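Local coordinates for botulinum neurotoxin type G (Clostridium botulinum, PDB 3MPP), which attaches the neurotoxin to the host cell surface through this receptor-binding domain, the heavy chain also carrying the protease light chain into the cytosol, at residues S316-S328 with L335-D348. The protein carries 4 engineered substitutions. Residues are numbered along the deposited sequence; the frame is centred on the assembly and turned at random.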
loop_
_atom_site.group_PDB
_atom_site.type_symbol
_atom_site.label_atom_id
_atom_site.label_comp_id
_atom_site.label_asym_id
_atom_site.label_seq_id
_atom_site.Cartn_x
_atom_site.Cartn_y
_atom_site.Cartn_z
ATOM N N SER A 316 6.979 28.079 5.449
ATOM C CA SER A 316 6.591 29.347 6.055
ATOM C C SER A 316 5.160 29.644 5.674
ATOM O O SER A 316 4.478 28.781 5.121
ATOM C CB SER A 316 7.498 30.479 5.592
ATOM O OG SER A 316 7.150 30.918 4.291
ATOM N N ASP A 317 4.723 30.866 5.968
ATOM C CA ASP A 317 3.381 31.330 5.630
ATOM C C ASP A 317 3.138 31.354 4.123
ATOM O O ASP A 317 2.016 31.138 3.667
ATOM C CB ASP A 317 3.131 32.731 6.205
ATOM C CG ASP A 317 3.132 32.753 7.724
ATOM O OD1 ASP A 317 3.129 31.664 8.341
ATOM O OD2 ASP A 317 3.128 33.867 8.300
ATOM N N GLU A 318 4.175 31.639 3.342
ATOM C CA GLU A 318 3.985 31.662 1.897
ATOM C C GLU A 318 4.302 30.305 1.280
ATOM O O GLU A 318 5.030 29.489 1.851
ATOM C CB GLU A 318 4.789 32.786 1.221
ATOM C CG GLU A 318 6.285 32.607 1.269
ATOM C CD GLU A 318 7.045 33.674 0.492
ATOM O OE1 GLU A 318 6.448 34.369 -0.357
ATOM O OE2 GLU A 318 8.261 33.809 0.729
ATOM N N SER A 319 3.720 30.070 0.117
ATOM C CA SER A 319 3.920 28.840 -0.609
ATOM C C SER A 319 5.327 28.827 -1.179
ATOM O O SER A 319 5.818 29.849 -1.681
ATOM C CB SER A 319 2.900 28.731 -1.743
ATOM O OG SER A 319 3.119 27.561 -2.506
ATOM N N TYR A 320 5.975 27.672 -1.077
ATOM C CA TYR A 320 7.244 27.446 -1.749
ATOM C C TYR A 320 6.989 26.404 -2.815
ATOM O O TYR A 320 5.919 25.812 -2.867
ATOM C CB TYR A 320 8.304 26.929 -0.780
ATOM C CG TYR A 320 9.033 28.013 -0.019
ATOM C CD1 TYR A 320 10.419 28.118 -0.069
ATOM C CD2 TYR A 320 8.332 28.930 0.752
ATOM C CE1 TYR A 320 11.092 29.111 0.640
ATOM C CE2 TYR A 320 8.991 29.924 1.455
ATOM C CZ TYR A 320 10.372 30.010 1.393
ATOM O OH TYR A 320 11.022 30.998 2.097
ATOM N N ARG A 321 7.979 26.170 -3.660
ATOM C CA ARG A 321 7.822 25.227 -4.748
ATOM C C ARG A 321 9.190 24.711 -5.089
ATOM O O ARG A 321 10.195 25.377 -4.815
ATOM C CB ARG A 321 7.208 25.926 -5.965
ATOM C CG ARG A 321 7.173 25.065 -7.228
ATOM C CD ARG A 321 6.325 25.720 -8.305
ATOM N NE ARG A 321 4.928 25.774 -7.892
ATOM C CZ ARG A 321 3.972 26.389 -8.579
ATOM N NH1 ARG A 321 4.262 27.017 -9.718
ATOM N NH2 ARG A 321 2.727 26.372 -8.123
ATOM N N VAL A 322 9.233 23.519 -5.677
ATOM C CA VAL A 322 10.487 22.920 -6.084
ATOM C C VAL A 322 10.894 23.452 -7.453
ATOM O O VAL A 322 10.102 23.409 -8.390
ATOM C CB VAL A 322 10.378 21.379 -6.144
ATOM C CG1 VAL A 322 11.686 20.779 -6.622
ATOM C CG2 VAL A 322 9.978 20.797 -4.753
ATOM N N TYR A 323 12.125 23.953 -7.560
ATOM C CA TYR A 323 12.654 24.427 -8.844
ATOM C C TYR A 323 13.918 23.695 -9.280
ATOM O O TYR A 323 14.772 23.339 -8.464
ATOM C CB TYR A 323 12.915 25.942 -8.836
ATOM C CG TYR A 323 11.660 26.785 -8.781
ATOM C CD1 TYR A 323 11.048 27.238 -9.940
ATOM C CD2 TYR A 323 11.083 27.116 -7.560
ATOM C CE1 TYR A 323 9.900 28.019 -9.889
ATOM C CE2 TYR A 323 9.935 27.880 -7.494
ATOM C CZ TYR A 323 9.348 28.331 -8.659
ATOM O OH TYR A 323 8.200 29.073 -8.572
ATOM N N VAL A 324 14.034 23.499 -10.584
ATOM C CA VAL A 324 15.222 22.925 -11.170
ATOM C C VAL A 324 16.097 24.021 -11.792
ATOM O O VAL A 324 15.603 24.864 -12.541
ATOM C CB VAL A 324 14.835 21.899 -12.240
ATOM C CG1 VAL A 324 16.068 21.471 -13.052
ATOM C CG2 VAL A 324 14.181 20.698 -11.576
ATOM N N LEU A 325 17.390 24.008 -11.486
ATOM C CA LEU A 325 18.299 24.960 -12.115
ATOM C C LEU A 325 18.529 24.537 -13.563
ATOM O O LEU A 325 19.194 23.545 -13.819
ATOM C CB LEU A 325 19.616 25.029 -11.340
ATOM C CG LEU A 325 19.618 26.061 -10.209
ATOM C CD1 LEU A 325 18.674 25.644 -9.098
ATOM C CD2 LEU A 325 21.028 26.290 -9.668
ATOM N N VAL A 326 17.977 25.282 -14.511
ATOM C CA VAL A 326 18.004 24.851 -15.912
ATOM C C VAL A 326 19.328 25.048 -16.639
ATOM O O VAL A 326 19.611 24.341 -17.600
ATOM C CB VAL A 326 16.887 25.511 -16.745
ATOM C CG1 VAL A 326 15.553 24.887 -16.404
ATOM C CG2 VAL A 326 16.865 27.004 -16.520
ATOM N N ASN A 327 20.138 25.992 -16.180
ATOM C CA ASN A 327 21.390 26.302 -16.854
ATOM C C ASN A 327 22.607 25.723 -16.143
ATOM O O ASN A 327 23.695 26.287 -16.209
ATOM C CB ASN A 327 21.562 27.816 -17.026
ATOM C CG ASN A 327 20.568 28.411 -18.016
ATOM O OD1 ASN A 327 20.101 29.539 -17.844
ATOM N ND2 ASN A 327 20.236 27.648 -19.056
ATOM N N SER A 328 22.424 24.602 -15.457
ATOM C CA SER A 328 23.560 23.886 -14.888
ATOM C C SER A 328 24.176 22.936 -15.910
ATOM O O SER A 328 23.466 22.278 -16.669
ATOM C CB SER A 328 23.147 23.102 -13.644
ATOM O OG SER A 328 24.217 22.285 -13.207
ATOM N N LEU A 335 18.272 20.722 -5.810
ATOM C CA LEU A 335 16.984 21.349 -6.126
ATOM C C LEU A 335 16.849 22.628 -5.319
ATOM O O LEU A 335 17.318 22.698 -4.180
ATOM C CB LEU A 335 15.809 20.395 -5.818
ATOM C CG LEU A 335 15.747 19.195 -6.769
ATOM C CD1 LEU A 335 14.660 18.190 -6.368
ATOM C CD2 LEU A 335 15.519 19.705 -8.204
ATOM N N PHE A 336 16.204 23.629 -5.920
ATOM C CA PHE A 336 16.048 24.965 -5.345
ATOM C C PHE A 336 14.644 25.074 -4.760
ATOM O O PHE A 336 13.664 25.038 -5.495
ATOM C CB PHE A 336 16.256 25.999 -6.465
ATOM C CG PHE A 336 16.067 27.456 -6.044
ATOM C CD1 PHE A 336 16.671 27.965 -4.890
ATOM C CD2 PHE A 336 15.333 28.325 -6.845
ATOM C CE1 PHE A 336 16.505 29.311 -4.527
ATOM C CE2 PHE A 336 15.167 29.679 -6.495
ATOM C CZ PHE A 336 15.752 30.171 -5.341
ATOM N N LEU A 337 14.535 25.160 -3.434
ATOM C CA LEU A 337 13.215 25.203 -2.803
ATOM C C LEU A 337 12.984 26.667 -2.478
ATOM O O LEU A 337 13.691 27.223 -1.630
ATOM C CB LEU A 337 13.165 24.318 -1.532
ATOM C CG LEU A 337 13.691 22.886 -1.686
ATOM C CD1 LEU A 337 13.553 22.052 -0.387
ATOM C CD2 LEU A 337 13.009 22.187 -2.865
ATOM N N ALA A 338 12.041 27.303 -3.178
ATOM C CA ALA A 338 11.921 28.775 -3.140
ATOM C C ALA A 338 10.488 29.315 -3.266
ATOM O O ALA A 338 9.591 28.624 -3.758
ATOM C CB ALA A 338 12.793 29.375 -4.239
ATOM N N PRO A 339 10.275 30.562 -2.826
ATOM C CA PRO A 339 8.998 31.218 -3.121
ATOM C C PRO A 339 8.741 31.248 -4.626
ATOM O O PRO A 339 9.682 31.271 -5.430
ATOM C CB PRO A 339 9.202 32.659 -2.607
ATOM C CG PRO A 339 10.347 32.563 -1.615
ATOM C CD PRO A 339 11.222 31.439 -2.108
ATOM N N ILE A 340 7.468 31.266 -4.997
ATOM C CA ILE A 340 7.071 31.332 -6.396
ATOM C C ILE A 340 7.741 32.499 -7.105
ATOM O O ILE A 340 7.829 33.607 -6.563
ATOM C CB ILE A 340 5.544 31.477 -6.544
ATOM C CG1 ILE A 340 4.827 30.434 -5.684
ATOM C CG2 ILE A 340 5.136 31.364 -8.015
ATOM C CD1 ILE A 340 5.365 29.022 -5.862
ATOM N N ASN A 341 8.207 32.251 -8.326
ATOM C CA ASN A 341 8.934 33.273 -9.081
ATOM C C ASN A 341 8.853 33.028 -10.583
ATOM O O ASN A 341 8.541 31.913 -11.011
ATOM C CB ASN A 341 10.410 33.257 -8.663
ATOM C CG ASN A 341 11.110 31.955 -9.058
ATOM O OD1 ASN A 341 11.589 31.823 -10.182
ATOM N ND2 ASN A 341 11.160 30.985 -8.133
ATOM N N ASP A 342 9.180 34.059 -11.363
ATOM C CA ASP A 342 9.241 33.957 -12.823
ATOM C C ASP A 342 10.671 34.065 -13.357
ATOM O O ASP A 342 10.913 34.656 -14.410
ATOM C CB ASP A 342 8.397 35.053 -13.450
ATOM C CG ASP A 342 6.919 34.848 -13.205
ATOM O OD1 ASP A 342 6.459 33.699 -13.332
ATOM O OD2 ASP A 342 6.231 35.831 -12.879
ATOM N N ASP A 343 11.616 33.517 -12.611
ATOM C CA ASP A 343 13.017 33.611 -12.990
ATOM C C ASP A 343 13.294 32.454 -13.947
ATOM O O ASP A 343 13.220 31.290 -13.563
ATOM C CB ASP A 343 13.893 33.540 -11.738
ATOM C CG ASP A 343 15.360 33.757 -12.029
ATOM O OD1 ASP A 343 15.800 33.416 -13.148
ATOM O OD2 ASP A 343 16.067 34.272 -11.130
ATOM N N PRO A 344 13.580 32.771 -15.213
ATOM C CA PRO A 344 13.779 31.729 -16.233
ATOM C C PRO A 344 15.044 30.882 -16.028
ATOM O O PRO A 344 15.239 29.920 -16.766
ATOM C CB PRO A 344 13.906 32.523 -17.550
ATOM C CG PRO A 344 13.863 33.965 -17.192
ATOM C CD PRO A 344 13.848 34.130 -15.713
ATOM N N THR A 345 15.896 31.216 -15.060
ATOM C CA THR A 345 17.033 30.336 -14.781
ATOM C C THR A 345 16.578 29.124 -13.959
ATOM O O THR A 345 17.346 28.196 -13.715
ATOM C CB THR A 345 18.170 31.060 -14.054
ATOM O OG1 THR A 345 17.688 31.564 -12.806
ATOM C CG2 THR A 345 18.725 32.211 -14.916
ATOM N N PHE A 346 15.321 29.141 -13.531
ATOM C CA PHE A 346 14.759 28.017 -12.792
ATOM C C PHE A 346 13.525 27.516 -13.529
ATOM O O PHE A 346 12.909 28.262 -14.291
ATOM C CB PHE A 346 14.384 28.435 -11.372
ATOM C CG PHE A 346 15.502 29.105 -10.612
ATOM C CD1 PHE A 346 16.619 28.384 -10.210
ATOM C CD2 PHE A 346 15.425 30.445 -10.284
ATOM C CE1 PHE A 346 17.651 29.006 -9.503
ATOM C CE2 PHE A 346 16.448 31.069 -9.577
ATOM C CZ PHE A 346 17.558 30.341 -9.185
ATOM N N TYR A 347 13.156 26.261 -13.293
ATOM C CA TYR A 347 12.009 25.675 -13.964
ATOM C C TYR A 347 11.264 24.747 -13.011
ATOM O O TYR A 347 11.887 23.952 -12.292
ATOM C CB TYR A 347 12.496 24.900 -15.185
ATOM C CG TYR A 347 11.407 24.446 -16.140
ATOM C CD1 TYR A 347 10.448 25.335 -16.599
ATOM C CD2 TYR A 347 11.368 23.131 -16.615
ATOM C CE1 TYR A 347 9.462 24.939 -17.493
ATOM C CE2 TYR A 347 10.384 22.726 -17.517
ATOM C CZ TYR A 347 9.436 23.636 -17.945
ATOM O OH TYR A 347 8.450 23.255 -18.826
ATOM N N ASP A 348 9.933 24.823 -13.012
ATOM C CA ASP A 348 9.152 24.092 -12.014
ATOM C C ASP A 348 8.240 23.008 -12.579
ATOM O O ASP A 348 7.608 22.272 -11.826
ATOM C CB ASP A 348 8.337 25.048 -11.141
ATOM C CG ASP A 348 7.353 25.900 -11.955
ATOM O OD1 ASP A 348 7.405 25.889 -13.201
ATOM O OD2 ASP A 348 6.533 26.591 -11.338
HETATM O O HOH W 1 5.540 32.037 -2.892
HETATM O O HOH W 2 7.623 22.108 -9.003
HETATM O O HOH W 3 6.841 29.531 -11.137
#
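Tyr323 lies beneath the loop 340-345, where the Asn341 amide tilts over one face of its ring, ND2 lying near the rim 3.3 Å from CZ, the two planes 37° apart. With CG beside its own backbone N (chi1 -69°), the ring runs under the loop and its OH accepts a bond from Asn341 N (3.2 Å). A long, flat, polar-tipped residue suits this place: the ring packs against CB of Phe346 and of Asp348, while the hydroxyl meets the loop backbone. The Asn341 amide is itself pinned, ND2 donating to Pro339 O at 172° and OD1 closing an Asx turn with Asp343 N.

Beside it, Arg321 NH1 forms a salt bridge with Asp348 OD2 (2.8 Å), and Ile340 CD1 lies over one guanidinium face, toward its rim. Asn311 and Tyr309 of the adjoining strand hold the arginine from outside, by a hydrogen bond and a cation-pi contact. A water joins Tyr323 OH, Asn341 O and Asp348 OD2.

Strand 320-325 pairs antiparallel first with 336-339, through Tyr323 N to Phe336 O (2.8 Å), then with 346-347, through Val324 N to Tyr347 O (2.8 Å). Away from the loop, branched Val322 packs on Leu335 and Leu337, facing the interior of the C-terminal beta-trefoil subdomain. Tyr323 thus ties the loop to the strand, and the arginine and the water's donated hydrogen bond probably favour the ionised form of Asp348.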